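Amyloid-like protein 1 (Homo sapiens, PDB 3PMR) probably acts in cell adhesion and has a mostly helical E2 domain that dimerises and binds heparin. Local coordinates at residues D122-E127 with D188-L193; L131-Y136 with P199-L204; R32-L37 with Q90-T95; R135-E140 with N181-L186. All coordinates share one frame; numbering follows the deposited sequence.

Contact 1 of 4, residues D122-E127 with D188-L193; sequences DPPQAE and DQNPHL
Ala126 and Leu193 bring the two backbones to 6.6 Å, CA to CA, where the first turns of helices 126-157 and 191-207 lie side by side. Each helix is entered from a turn, with Gln125 and Asn190 as the N-cap residues. The site is at one end of the elongated helical E2 domain, about 37 Å from the centre of the chain to the centre of the contact. Leu193 carries the contact and is the buried member. Its chi1 of -158° points the branch at the other segment, and chi2 of 51° then turns one methyl to Ala126 and the other to Pro124. CD2 of Leu193 packs on CB of Pro124 at 3.7 Å. CD1 of Leu193 rests against the start of the opposing helix, 3.9 Å from both CA and CB of Ala126. The methyl of Ala126 also touches Leu197, one turn further along helix 191-207. The ring of Pro124, partly exposed, also meets Asn190. No hydrogen bond joins the two segments, so the contact is purely one of packing. The amide of Asn190 has a double role. Its OD1 accepts a weak but fairly straight capping bond from Leu193 N (3.4 Å, 163° at the hydrogen). With OD1 turned to Leu193 N, ND2 of Asn190 is left on the side of Pro124, 3.8 Å from its CG.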
loop_
_atom_site.group_PDB
_atom_site.type_symbol
_atom_site.label_atom_id
_atom_site.label_comp_id
_atom_site.label_asym_id
_atom_site.label_seq_id
_atom_site.Cartn_x
_atom_site.Cartn_y
_atom_site.Cartn_z
ATOM N N ASP B 122 -28.529 -35.608 15.142
ATOM C CA ASP B 122 -29.396 -36.779 15.083
ATOM C C ASP B 122 -30.766 -36.407 14.524
ATOM O O ASP B 122 -31.649 -35.981 15.267
ATOM C CB ASP B 122 -29.563 -37.384 16.479
ATOM N N PRO B 123 -30.966 -36.577 13.208
ATOM C CA PRO B 123 -29.989 -37.089 12.244
ATOM C C PRO B 123 -29.391 -35.976 11.375
ATOM O O PRO B 123 -29.839 -34.829 11.417
ATOM C CB PRO B 123 -30.825 -38.056 11.430
ATOM C CG PRO B 123 -32.093 -37.234 11.243
ATOM C CD PRO B 123 -32.317 -36.577 12.614
ATOM N N PRO B 124 -28.369 -36.313 10.570
ATOM C CA PRO B 124 -27.681 -35.381 9.672
ATOM C C PRO B 124 -28.567 -34.830 8.558
ATOM O O PRO B 124 -29.173 -35.591 7.804
ATOM C CB PRO B 124 -26.537 -36.226 9.112
ATOM C CG PRO B 124 -26.249 -37.181 10.237
ATOM C CD PRO B 124 -27.640 -37.592 10.637
ATOM N N GLN B 125 -28.639 -33.508 8.461
ATOM C CA GLN B 125 -29.422 -32.857 7.416
ATOM C C GLN B 125 -28.455 -32.446 6.318
ATOM O O GLN B 125 -27.587 -31.602 6.537
ATOM C CB GLN B 125 -30.133 -31.619 7.969
ATOM C CG GLN B 125 -31.347 -31.927 8.837
ATOM C CD GLN B 125 -31.792 -30.735 9.659
ATOM O OE1 GLN B 125 -32.942 -30.658 10.093
ATOM N NE2 GLN B 125 -30.874 -29.802 9.893
ATOM N N ALA B 126 -28.598 -33.047 5.142
ATOM C CA ALA B 126 -27.720 -32.747 4.021
ATOM C C ALA B 126 -27.487 -31.261 3.808
ATOM O O ALA B 126 -26.348 -30.812 3.733
ATOM C CB ALA B 126 -28.273 -33.355 2.742
ATOM N N GLU B 127 -28.553 -30.503 3.722
ATOM C CA GLU B 127 -28.442 -29.087 3.495
ATOM C C GLU B 127 -27.687 -28.365 4.587
ATOM O O GLU B 127 -26.998 -27.435 4.327
ATOM C CB GLU B 127 -29.810 -28.471 3.326
ATOM C CG GLU B 127 -29.774 -27.034 2.959
ATOM N N ASP B 188 -17.061 -38.615 4.809
ATOM C CA ASP B 188 -17.116 -39.954 4.235
ATOM C C ASP B 188 -17.398 -41.053 5.240
ATOM O O ASP B 188 -17.557 -42.213 4.862
ATOM C CB ASP B 188 -15.826 -40.267 3.481
ATOM C CG ASP B 188 -15.818 -39.676 2.091
ATOM O OD1 ASP B 188 -16.798 -39.908 1.351
ATOM O OD2 ASP B 188 -14.843 -38.984 1.737
ATOM N N GLN B 189 -17.455 -40.694 6.517
ATOM C CA GLN B 189 -17.756 -41.665 7.559
ATOM C C GLN B 189 -19.262 -41.928 7.544
ATOM O O GLN B 189 -19.762 -42.825 8.224
ATOM C CB GLN B 189 -17.302 -41.133 8.916
ATOM C CG GLN B 189 -15.822 -41.376 9.176
ATOM C CD GLN B 189 -15.222 -40.407 10.175
ATOM O OE1 GLN B 189 -15.859 -40.038 11.162
ATOM N NE2 GLN B 189 -13.981 -40.000 9.929
ATOM N N ASN B 190 -19.968 -41.118 6.756
ATOM C CA ASN B 190 -21.409 -41.226 6.553
ATOM C C ASN B 190 -21.556 -41.326 5.034
ATOM O O ASN B 190 -21.810 -40.330 4.352
ATOM C CB ASN B 190 -22.137 -39.977 7.057
ATOM C CG ASN B 190 -23.649 -40.104 6.958
ATOM O OD1 ASN B 190 -24.167 -40.929 6.204
ATOM N ND2 ASN B 190 -24.363 -39.276 7.712
ATOM N N PRO B 191 -21.383 -42.539 4.486
ATOM C CA PRO B 191 -21.472 -42.848 3.057
ATOM C C PRO B 191 -22.665 -42.235 2.328
ATOM O O PRO B 191 -22.498 -41.453 1.386
ATOM C CB PRO B 191 -21.512 -44.371 3.042
ATOM C CG PRO B 191 -20.664 -44.730 4.222
ATOM C CD PRO B 191 -21.175 -43.772 5.268
ATOM N N HIS B 192 -23.869 -42.598 2.757
ATOM C CA HIS B 192 -25.072 -42.081 2.120
ATOM C C HIS B 192 -24.961 -40.571 1.916
ATOM O O HIS B 192 -25.175 -40.055 0.814
ATOM C CB HIS B 192 -26.304 -42.413 2.970
ATOM N N LEU B 193 -24.595 -39.873 2.987
ATOM C CA LEU B 193 -24.465 -38.425 2.962
ATOM C C LEU B 193 -23.400 -37.935 1.986
ATOM O O LEU B 193 -23.635 -36.995 1.229
ATOM C CB LEU B 193 -24.157 -37.914 4.373
ATOM C CG LEU B 193 -24.491 -36.448 4.657
ATOM C CD1 LEU B 193 -25.925 -36.152 4.243
ATOM C CD2 LEU B 193 -24.300 -36.164 6.137
#

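Contact 2 of 4, residues L131-Y136 with P199-L204; sequences LALRRY and PQIQEL
Leu133 and Ile201 form the tight half of this contact. Both are buried, and their side chains meet at about a right angle. A single methyl of the leucine does the touching. CD2 of Leu133 lies 3.7 Å from CD1 of Ile201 and 3.8 Å from its CG1, so it sits against the outer end of the isoleucine's longer branch. That branch is extended (chi2 172°) and reaches across although the CB of Ile201 does not point at the other helix. On the inner side Phe115 of helix 64-119 touches Leu133, and Leu187 of helix 159-187 touches Ile201. The other half is looser. Arg134 and Leu204 have the closest CA atoms, 7.2 Å apart, yet their side chains approach only to 4.3 Å, between CG of Arg134 and CD2 of Leu204. Here the aliphatic part of an exposed arginine passes loosely beside the leucine. Its guanidinium lies further out. Leu130, one turn before Arg134, also packs on Leu204. No hydrogen bond crosses. An apolar inner seam with an arginine on the solvent side is what amphipathic helices give in a helical bundle, here the C-terminal bundle of the E2 domain.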
loop_
_atom_site.group_PDB
_atom_site.type_symbol
_atom_site.label_atom_id
_atom_site.label_comp_id
_atom_site.label_asym_id
_atom_site.label_seq_id
_atom_site.Cartn_x
_atom_site.Cartn_y
_atom_site.Cartn_z
ATOM N N LEU B 131 -23.873 -26.607 3.878
ATOM C CA LEU B 131 -23.618 -25.205 4.210
ATOM C C LEU B 131 -22.510 -25.018 5.245
ATOM O O LEU B 131 -21.741 -24.066 5.168
ATOM C CB LEU B 131 -24.904 -24.527 4.698
ATOM C CG LEU B 131 -25.862 -24.084 3.587
ATOM C CD1 LEU B 131 -27.168 -23.626 4.203
ATOM C CD2 LEU B 131 -25.223 -22.957 2.763
ATOM N N ALA B 132 -22.428 -25.918 6.212
ATOM C CA ALA B 132 -21.394 -25.831 7.236
ATOM C C ALA B 132 -20.048 -26.134 6.571
ATOM O O ALA B 132 -19.027 -25.534 6.893
ATOM C CB ALA B 132 -21.676 -26.834 8.339
ATOM N N LEU B 133 -20.054 -27.073 5.636
ATOM C CA LEU B 133 -18.837 -27.423 4.933
ATOM C C LEU B 133 -18.435 -26.249 4.048
ATOM O O LEU B 133 -17.260 -25.878 4.010
ATOM C CB LEU B 133 -19.049 -28.683 4.077
ATOM C CG LEU B 133 -17.843 -29.191 3.278
ATOM C CD1 LEU B 133 -16.692 -29.553 4.233
ATOM C CD2 LEU B 133 -18.250 -30.403 2.447
ATOM N N ARG B 134 -19.406 -25.658 3.352
ATOM C CA ARG B 134 -19.118 -24.532 2.472
ATOM C C ARG B 134 -18.391 -23.435 3.236
ATOM O O ARG B 134 -17.430 -22.853 2.746
ATOM C CB ARG B 134 -20.397 -23.953 1.869
ATOM C CG ARG B 134 -20.154 -22.656 1.098
ATOM C CD ARG B 134 -21.428 -22.095 0.471
ATOM N NE ARG B 134 -21.150 -20.935 -0.376
ATOM C CZ ARG B 134 -20.749 -19.748 0.076
ATOM N NH1 ARG B 134 -20.581 -19.546 1.378
ATOM N NH2 ARG B 134 -20.504 -18.762 -0.780
ATOM N N ARG B 135 -18.856 -23.166 4.447
ATOM C CA ARG B 135 -18.262 -22.145 5.282
ATOM C C ARG B 135 -16.824 -22.513 5.661
ATOM O O ARG B 135 -15.952 -21.649 5.708
ATOM C CB ARG B 135 -19.134 -21.944 6.521
ATOM C CG ARG B 135 -18.587 -20.982 7.551
ATOM C CD ARG B 135 -19.719 -20.425 8.398
ATOM N NE ARG B 135 -19.237 -19.887 9.662
ATOM C CZ ARG B 135 -19.191 -20.583 10.793
ATOM N NH1 ARG B 135 -19.608 -21.844 10.811
ATOM N NH2 ARG B 135 -18.721 -20.027 11.902
ATOM N N TYR B 136 -16.574 -23.792 5.921
ATOM C CA TYR B 136 -15.226 -24.235 6.278
ATOM C C TYR B 136 -14.295 -24.120 5.069
ATOM O O TYR B 136 -13.145 -23.706 5.198
ATOM C CB TYR B 136 -15.252 -25.682 6.776
ATOM C CG TYR B 136 -13.888 -26.229 7.150
ATOM C CD1 TYR B 136 -13.207 -25.763 8.280
ATOM C CD2 TYR B 136 -13.273 -27.204 6.368
ATOM C CE1 TYR B 136 -11.948 -26.261 8.619
ATOM C CE2 TYR B 136 -12.012 -27.706 6.697
ATOM C CZ TYR B 136 -11.359 -27.232 7.822
ATOM O OH TYR B 136 -10.120 -27.735 8.150
ATOM N N PRO B 199 -21.481 -34.100 -5.791
ATOM C CA PRO B 199 -21.605 -33.140 -6.898
ATOM C C PRO B 199 -21.528 -31.656 -6.497
ATOM O O PRO B 199 -20.878 -30.858 -7.174
ATOM C CB PRO B 199 -22.937 -33.534 -7.552
ATOM C CG PRO B 199 -23.624 -34.412 -6.509
ATOM C CD PRO B 199 -22.498 -35.159 -5.897
ATOM N N GLN B 200 -22.179 -31.285 -5.397
ATOM C CA GLN B 200 -22.159 -29.897 -4.922
ATOM C C GLN B 200 -20.796 -29.518 -4.351
ATOM O O GLN B 200 -20.326 -28.391 -4.531
ATOM C CB GLN B 200 -23.249 -29.700 -3.869
ATOM C CG GLN B 200 -24.610 -29.521 -4.508
ATOM C CD GLN B 200 -25.734 -30.020 -3.637
ATOM O OE1 GLN B 200 -25.813 -31.211 -3.334
ATOM N NE2 GLN B 200 -26.625 -29.106 -3.227
ATOM N N ILE B 201 -20.177 -30.460 -3.646
ATOM C CA ILE B 201 -18.861 -30.232 -3.058
ATOM C C ILE B 201 -17.813 -30.033 -4.144
ATOM O O ILE B 201 -16.902 -29.216 -3.998
ATOM C CB ILE B 201 -18.422 -31.413 -2.192
ATOM C CG1 ILE B 201 -19.372 -31.560 -1.000
ATOM C CG2 ILE B 201 -16.982 -31.204 -1.728
ATOM C CD1 ILE B 201 -19.139 -32.813 -0.185
ATOM N N GLN B 202 -17.933 -30.804 -5.221
ATOM C CA GLN B 202 -17.005 -30.697 -6.337
ATOM C C GLN B 202 -17.071 -29.300 -6.935
ATOM O O GLN B 202 -16.040 -28.710 -7.274
ATOM C CB GLN B 202 -17.341 -31.734 -7.408
ATOM C CG GLN B 202 -16.176 -32.670 -7.720
ATOM C CD GLN B 202 -15.742 -33.487 -6.502
ATOM O OE1 GLN B 202 -16.486 -34.347 -6.025
ATOM N NE2 GLN B 202 -14.529 -33.214 -5.988
ATOM N N GLU B 203 -18.286 -28.777 -7.066
ATOM C CA GLU B 203 -18.469 -27.443 -7.617
ATOM C C GLU B 203 -17.794 -26.430 -6.694
ATOM O O GLU B 203 -17.159 -25.477 -7.154
ATOM C CB GLU B 203 -19.962 -27.116 -7.767
ATOM C CG GLU B 203 -20.242 -25.766 -8.421
ATOM N N LEU B 204 -17.926 -26.647 -5.387
ATOM C CA LEU B 204 -17.315 -25.759 -4.404
ATOM C C LEU B 204 -15.793 -25.768 -4.555
ATOM O O LEU B 204 -15.168 -24.715 -4.707
ATOM C CB LEU B 204 -17.681 -26.193 -2.978
ATOM C CG LEU B 204 -19.159 -26.176 -2.556
ATOM C CD1 LEU B 204 -19.293 -26.769 -1.164
ATOM C CD2 LEU B 204 -19.706 -24.752 -2.581
#

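Contact 3 of 4, residues R32-L37 with Q90-T95; sequences RAKMDL and QRLVET
Leu92 extends its side chain away from its own backbone N (chi1 -173°), and chi2 of 71° then spreads its two methyls over the facing turn of helix 26-56. Each methyl has its own target there. CD1 of Leu92 meets CB of Ala33 at 3.9 Å. CD2 of Leu92 sits over the start of Lys34, 3.7 Å from both CA and CB of that lysine. The leucine therefore spans two consecutive residues, touching a methyl on one and the root of a long chain on the other. The side chains of Lys34 and Leu92 cross at about a right angle. All the methylene torsions of Lys34 are near 180°, so its chain is fully extended and takes the ammonium group away from Leu92. Lys34 also touches Arg89, nearly one turn back from the leucine. Helices 26-56 and 64-119 run antiparallel here and form the two-stranded coiled coil of the N-terminal part of the E2 domain. Their nearest CA atoms in this contact are those of Lys34 and Leu92, 7.5 Å apart. The contact lies at the surface, with none of its touching residues fully buried, and no hydrogen bond crosses it. The side chain of Lys34 is about 4 Å from a bound phosphate ion. The ion probably comes from the crystallisation liquor, but an anion beside a lysine is consistent with a domain that binds heparin. Behind Leu92, on its own helix, Arg91 O accepts from two groups of Thr95. Thr95 OG1 lies 2.9 Å and Thr95 N 3.1 Å from Arg91 O, on opposite faces of the carbonyl plane.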
loop_
_atom_site.group_PDB
_atom_site.type_symbol
_atom_site.label_atom_id
_atom_site.label_comp_id
_atom_site.label_asym_id
_atom_site.label_seq_id
_atom_site.Cartn_x
_atom_site.Cartn_y
_atom_site.Cartn_z
ATOM N N ARG B 32 -6.578 4.141 9.200
ATOM C CA ARG B 32 -6.709 5.334 9.983
ATOM C C ARG B 32 -5.448 5.635 10.770
ATOM O O ARG B 32 -4.972 6.734 10.760
ATOM C CB ARG B 32 -7.893 5.224 10.916
ATOM C CG ARG B 32 -8.438 6.495 11.352
ATOM N N ALA B 33 -4.922 4.621 11.422
ATOM C CA ALA B 33 -3.705 4.776 12.193
ATOM C C ALA B 33 -2.545 5.136 11.259
ATOM O O ALA B 33 -1.723 6.011 11.558
ATOM C CB ALA B 33 -3.399 3.482 12.930
ATOM N N LYS B 34 -2.487 4.459 10.121
ATOM C CA LYS B 34 -1.431 4.699 9.154
ATOM C C LYS B 34 -1.470 6.145 8.627
ATOM O O LYS B 34 -0.427 6.780 8.479
ATOM C CB LYS B 34 -1.559 3.685 8.012
ATOM C CG LYS B 34 -0.439 3.716 7.002
ATOM C CD LYS B 34 -0.546 2.539 6.021
ATOM C CE LYS B 34 0.376 2.751 4.819
ATOM N NZ LYS B 34 0.345 1.637 3.824
ATOM N N MET B 35 -2.665 6.673 8.371
ATOM C CA MET B 35 -2.792 8.044 7.868
ATOM C C MET B 35 -2.436 9.057 8.961
ATOM O O MET B 35 -1.770 10.056 8.694
ATOM C CB MET B 35 -4.214 8.294 7.334
ATOM C CG MET B 35 -4.431 9.681 6.697
ATOM S SD MET B 35 -3.196 10.151 5.417
ATOM C CE MET B 35 -3.625 8.988 4.033
ATOM N N ASP B 36 -2.871 8.797 10.190
ATOM C CA ASP B 36 -2.546 9.684 11.305
ATOM C C ASP B 36 -1.030 9.820 11.454
ATOM O O ASP B 36 -0.514 10.923 11.627
ATOM C CB ASP B 36 -3.113 9.155 12.625
ATOM C CG ASP B 36 -4.624 9.314 12.725
ATOM O OD1 ASP B 36 -5.158 10.334 12.233
ATOM O OD2 ASP B 36 -5.278 8.426 13.316
ATOM N N LEU B 37 -0.318 8.702 11.389
ATOM C CA LEU B 37 1.135 8.727 11.531
ATOM C C LEU B 37 1.832 9.356 10.331
ATOM O O LEU B 37 2.902 9.955 10.473
ATOM C CB LEU B 37 1.673 7.314 11.751
ATOM C CG LEU B 37 1.285 6.669 13.087
ATOM C CD1 LEU B 37 1.907 5.280 13.180
ATOM C CD2 LEU B 37 1.763 7.541 14.237
ATOM N N GLN B 90 7.069 -0.369 11.051
ATOM C CA GLN B 90 7.350 -1.775 11.272
ATOM C C GLN B 90 6.436 -2.309 12.366
ATOM O O GLN B 90 5.933 -3.428 12.281
ATOM C CB GLN B 90 8.812 -1.934 11.671
ATOM C CG GLN B 90 9.372 -3.316 11.478
ATOM C CD GLN B 90 10.874 -3.350 11.685
ATOM O OE1 GLN B 90 11.615 -2.592 11.051
ATOM N NE2 GLN B 90 11.332 -4.232 12.569
ATOM N N ARG B 91 6.214 -1.491 13.388
ATOM C CA ARG B 91 5.359 -1.872 14.491
ATOM C C ARG B 91 3.892 -1.920 14.048
ATOM O O ARG B 91 3.143 -2.814 14.443
ATOM C CB ARG B 91 5.526 -0.883 15.642
ATOM C CG ARG B 91 4.832 -1.315 16.911
ATOM C CD ARG B 91 4.701 -0.167 17.878
ATOM N NE ARG B 91 3.880 -0.532 19.027
ATOM C CZ ARG B 91 3.361 0.348 19.877
ATOM N NH1 ARG B 91 3.582 1.647 19.705
ATOM N NH2 ARG B 91 2.613 -0.067 20.892
ATOM N N LEU B 92 3.490 -0.959 13.225
ATOM C CA LEU B 92 2.122 -0.899 12.730
ATOM C C LEU B 92 1.820 -2.096 11.819
ATOM O O LEU B 92 0.755 -2.712 11.909
ATOM C CB LEU B 92 1.899 0.401 11.949
ATOM C CG LEU B 92 0.471 0.694 11.494
ATOM C CD1 LEU B 92 -0.390 1.056 12.697
ATOM C CD2 LEU B 92 0.494 1.844 10.506
ATOM N N VAL B 93 2.765 -2.415 10.949
ATOM C CA VAL B 93 2.613 -3.527 10.020
ATOM C C VAL B 93 2.528 -4.871 10.757
ATOM O O VAL B 93 1.696 -5.711 10.426
ATOM C CB VAL B 93 3.795 -3.553 9.017
ATOM C CG1 VAL B 93 3.871 -4.890 8.310
ATOM C CG2 VAL B 93 3.623 -2.431 8.000
ATOM N N GLU B 94 3.380 -5.064 11.757
ATOM C CA GLU B 94 3.370 -6.310 12.512
ATOM C C GLU B 94 2.067 -6.498 13.280
ATOM O O GLU B 94 1.495 -7.588 13.298
ATOM C CB GLU B 94 4.548 -6.360 13.485
ATOM C CG GLU B 94 4.663 -7.690 14.221
ATOM N N THR B 95 1.602 -5.432 13.922
ATOM C CA THR B 95 0.363 -5.490 14.678
ATOM C C THR B 95 -0.802 -5.893 13.773
ATOM O O THR B 95 -1.620 -6.744 14.133
ATOM C CB THR B 95 0.058 -4.133 15.322
ATOM O OG1 THR B 95 1.074 -3.833 16.282
ATOM C CG2 THR B 95 -1.291 -4.146 16.007
#

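Contact 4 of 4, residues R135-E140 with N181-L186; sequences RYLRAE and NQSLGL
The ring of Tyr136 reaches towards Ser183, and one of its faces carries CG of Glu140 from its own helix, 4.3 Å above the plane of the Tyr136 ring and displaced towards the rim. The next turn of the helix thus backs the ring while the ring meets helix 159-187. Ser183 comes obliquely to the ring near CD2 and CE2. CB of Ser183 is the nearest atom, 3.5 Å from CE2 of Tyr136. OG of Ser183 lies slightly further off, 3.8 Å from CE2 of Tyr136. The tyrosine's chi1 of 179° carries the ring out from its own helix towards the other. This close approach is consistent with the small serine. The serine hydroxyl is buried but not without a partner. With chi1 at 73°, OG lies between the backbone N and the carbonyl carbon, and it hydrogen-bonds back to Val180 O nearly one turn earlier. Leu137 adds a marginal touch, its CD2 4.5 Å from OG of Ser183. No hydrogen bond joins the two segments directly. Next to the ring, however, Glu140 OE1 forms a salt bridge to Arg179 NE, so a charged pair links the same two helices. The helices run antiparallel here. Tyr136 also touches Arg108 and Leu112, so helix 64-119 packs beside this seam, while helix 191-207 lies against Leu137 and Leu184 through Leu205.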
loop_
_atom_site.group_PDB
_atom_site.type_symbol
_atom_site.label_atom_id
_atom_site.label_comp_id
_atom_site.label_asym_id
_atom_site.label_seq_id
_atom_site.Cartn_x
_atom_site.Cartn_y
_atom_site.Cartn_z
ATOM N N ARG B 135 -18.856 -23.166 4.447
ATOM C CA ARG B 135 -18.262 -22.145 5.282
ATOM C C ARG B 135 -16.824 -22.513 5.661
ATOM O O ARG B 135 -15.952 -21.649 5.708
ATOM C CB ARG B 135 -19.134 -21.944 6.521
ATOM C CG ARG B 135 -18.587 -20.982 7.551
ATOM C CD ARG B 135 -19.719 -20.425 8.398
ATOM N NE ARG B 135 -19.237 -19.887 9.662
ATOM C CZ ARG B 135 -19.191 -20.583 10.793
ATOM N NH1 ARG B 135 -19.608 -21.844 10.811
ATOM N NH2 ARG B 135 -18.721 -20.027 11.902
ATOM N N TYR B 136 -16.574 -23.792 5.921
ATOM C CA TYR B 136 -15.226 -24.235 6.278
ATOM C C TYR B 136 -14.295 -24.120 5.069
ATOM O O TYR B 136 -13.145 -23.706 5.198
ATOM C CB TYR B 136 -15.252 -25.682 6.776
ATOM C CG TYR B 136 -13.888 -26.229 7.150
ATOM C CD1 TYR B 136 -13.207 -25.763 8.280
ATOM C CD2 TYR B 136 -13.273 -27.204 6.368
ATOM C CE1 TYR B 136 -11.948 -26.261 8.619
ATOM C CE2 TYR B 136 -12.012 -27.706 6.697
ATOM C CZ TYR B 136 -11.359 -27.232 7.822
ATOM O OH TYR B 136 -10.120 -27.735 8.150
ATOM N N LEU B 137 -14.800 -24.481 3.893
ATOM C CA LEU B 137 -13.999 -24.410 2.676
ATOM C C LEU B 137 -13.695 -22.958 2.335
ATOM O O LEU B 137 -12.617 -22.643 1.841
ATOM C CB LEU B 137 -14.733 -25.087 1.510
ATOM C CG LEU B 137 -14.922 -26.595 1.692
ATOM C CD1 LEU B 137 -15.615 -27.206 0.494
ATOM C CD2 LEU B 137 -13.559 -27.228 1.872
ATOM N N ARG B 138 -14.645 -22.067 2.598
ATOM C CA ARG B 138 -14.414 -20.659 2.321
ATOM C C ARG B 138 -13.393 -20.097 3.306
ATOM O O ARG B 138 -12.638 -19.187 2.973
ATOM C CB ARG B 138 -15.718 -19.864 2.393
ATOM C CG ARG B 138 -16.693 -20.242 1.295
ATOM C CD ARG B 138 -17.706 -19.142 1.027
ATOM N NE ARG B 138 -17.633 -18.069 2.014
ATOM N N ALA B 139 -13.374 -20.637 4.520
ATOM C CA ALA B 139 -12.404 -20.189 5.514
ATOM C C ALA B 139 -11.015 -20.617 5.012
ATOM O O ALA B 139 -10.036 -19.886 5.165
ATOM C CB ALA B 139 -12.701 -20.827 6.856
ATOM N N GLU B 140 -10.937 -21.805 4.411
ATOM C CA GLU B 140 -9.661 -22.301 3.891
ATOM C C GLU B 140 -9.223 -21.564 2.630
ATOM O O GLU B 140 -8.031 -21.351 2.417
ATOM C CB GLU B 140 -9.723 -23.811 3.644
ATOM C CG GLU B 140 -9.537 -24.587 4.932
ATOM C CD GLU B 140 -8.328 -24.088 5.726
ATOM O OE1 GLU B 140 -7.300 -24.793 5.761
ATOM O OE2 GLU B 140 -8.404 -22.979 6.310
ATOM N N ASN B 181 -8.834 -32.184 2.656
ATOM C CA ASN B 181 -9.039 -33.620 2.473
ATOM C C ASN B 181 -9.497 -34.276 3.764
ATOM O O ASN B 181 -10.339 -35.176 3.742
ATOM C CB ASN B 181 -7.767 -34.303 1.967
ATOM C CG ASN B 181 -7.424 -33.899 0.548
ATOM O OD1 ASN B 181 -8.315 -33.681 -0.280
ATOM N ND2 ASN B 181 -6.132 -33.806 0.253
ATOM N N GLN B 182 -8.944 -33.831 4.886
ATOM C CA GLN B 182 -9.332 -34.380 6.175
ATOM C C GLN B 182 -10.822 -34.077 6.443
ATOM O O GLN B 182 -11.536 -34.927 6.973
ATOM C CB GLN B 182 -8.458 -33.797 7.299
ATOM C CG GLN B 182 -7.103 -34.497 7.526
ATOM C CD GLN B 182 -6.214 -33.763 8.550
ATOM O OE1 GLN B 182 -6.671 -32.863 9.255
ATOM N NE2 GLN B 182 -4.941 -34.159 8.633
ATOM N N SER B 183 -11.295 -32.885 6.066
ATOM C CA SER B 183 -12.702 -32.532 6.290
ATOM C C SER B 183 -13.609 -33.397 5.428
ATOM O O SER B 183 -14.642 -33.873 5.894
ATOM C CB SER B 183 -12.977 -31.047 5.988
ATOM O OG SER B 183 -12.959 -30.758 4.595
ATOM N N LEU B 184 -13.226 -33.593 4.168
ATOM C CA LEU B 184 -14.005 -34.423 3.258
ATOM C C LEU B 184 -13.958 -35.871 3.733
ATOM O O LEU B 184 -14.812 -36.675 3.378
ATOM C CB LEU B 184 -13.451 -34.318 1.835
ATOM C CG LEU B 184 -14.060 -33.252 0.914
ATOM C CD1 LEU B 184 -14.651 -32.103 1.695
ATOM C CD2 LEU B 184 -12.984 -32.767 -0.035
ATOM N N GLY B 185 -12.952 -36.192 4.540
ATOM C CA GLY B 185 -12.827 -37.536 5.071
ATOM C C GLY B 185 -13.797 -37.723 6.223
ATOM O O GLY B 185 -14.272 -38.828 6.487
ATOM N N LEU B 186 -14.092 -36.635 6.927
ATOM C CA LEU B 186 -15.027 -36.706 8.036
ATOM C C LEU B 186 -16.416 -36.980 7.471
ATOM O O LEU B 186 -17.201 -37.711 8.066
ATOM C CB LEU B 186 -15.026 -35.394 8.819
ATOM C CG LEU B 186 -13.942 -35.219 9.884
ATOM C CD1 LEU B 186 -13.711 -33.742 10.144
ATOM C CD2 LEU B 186 -14.359 -35.938 11.156
#

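Contacts 1, 2 and 4 cluster at one end of the rod, and all use helix 126-157. Contacts 1 and 2 follow the same pair of helices, 126-157 with 191-207, their centres 14 Å apart. Contact 4 pairs the first of these with helix 159-187 instead. It lies 8 Å from contact 2, centre to centre, and touches it: Leu133 CD1 is 3.9 Å from Ser183 OG, and Leu204 CD1 is 4.1 Å from Leu137 CD1. Helices 126-157, 159-187 and 191-207 thus meet between contacts 2 and 4. Contact 3 is separate, with its centre 34 Å from that of contact 4 and 47 Å from that of contact 1. The long helix 64-119 spans both regions. The phosphate near Lys34 is thus far from the C-terminal cluster.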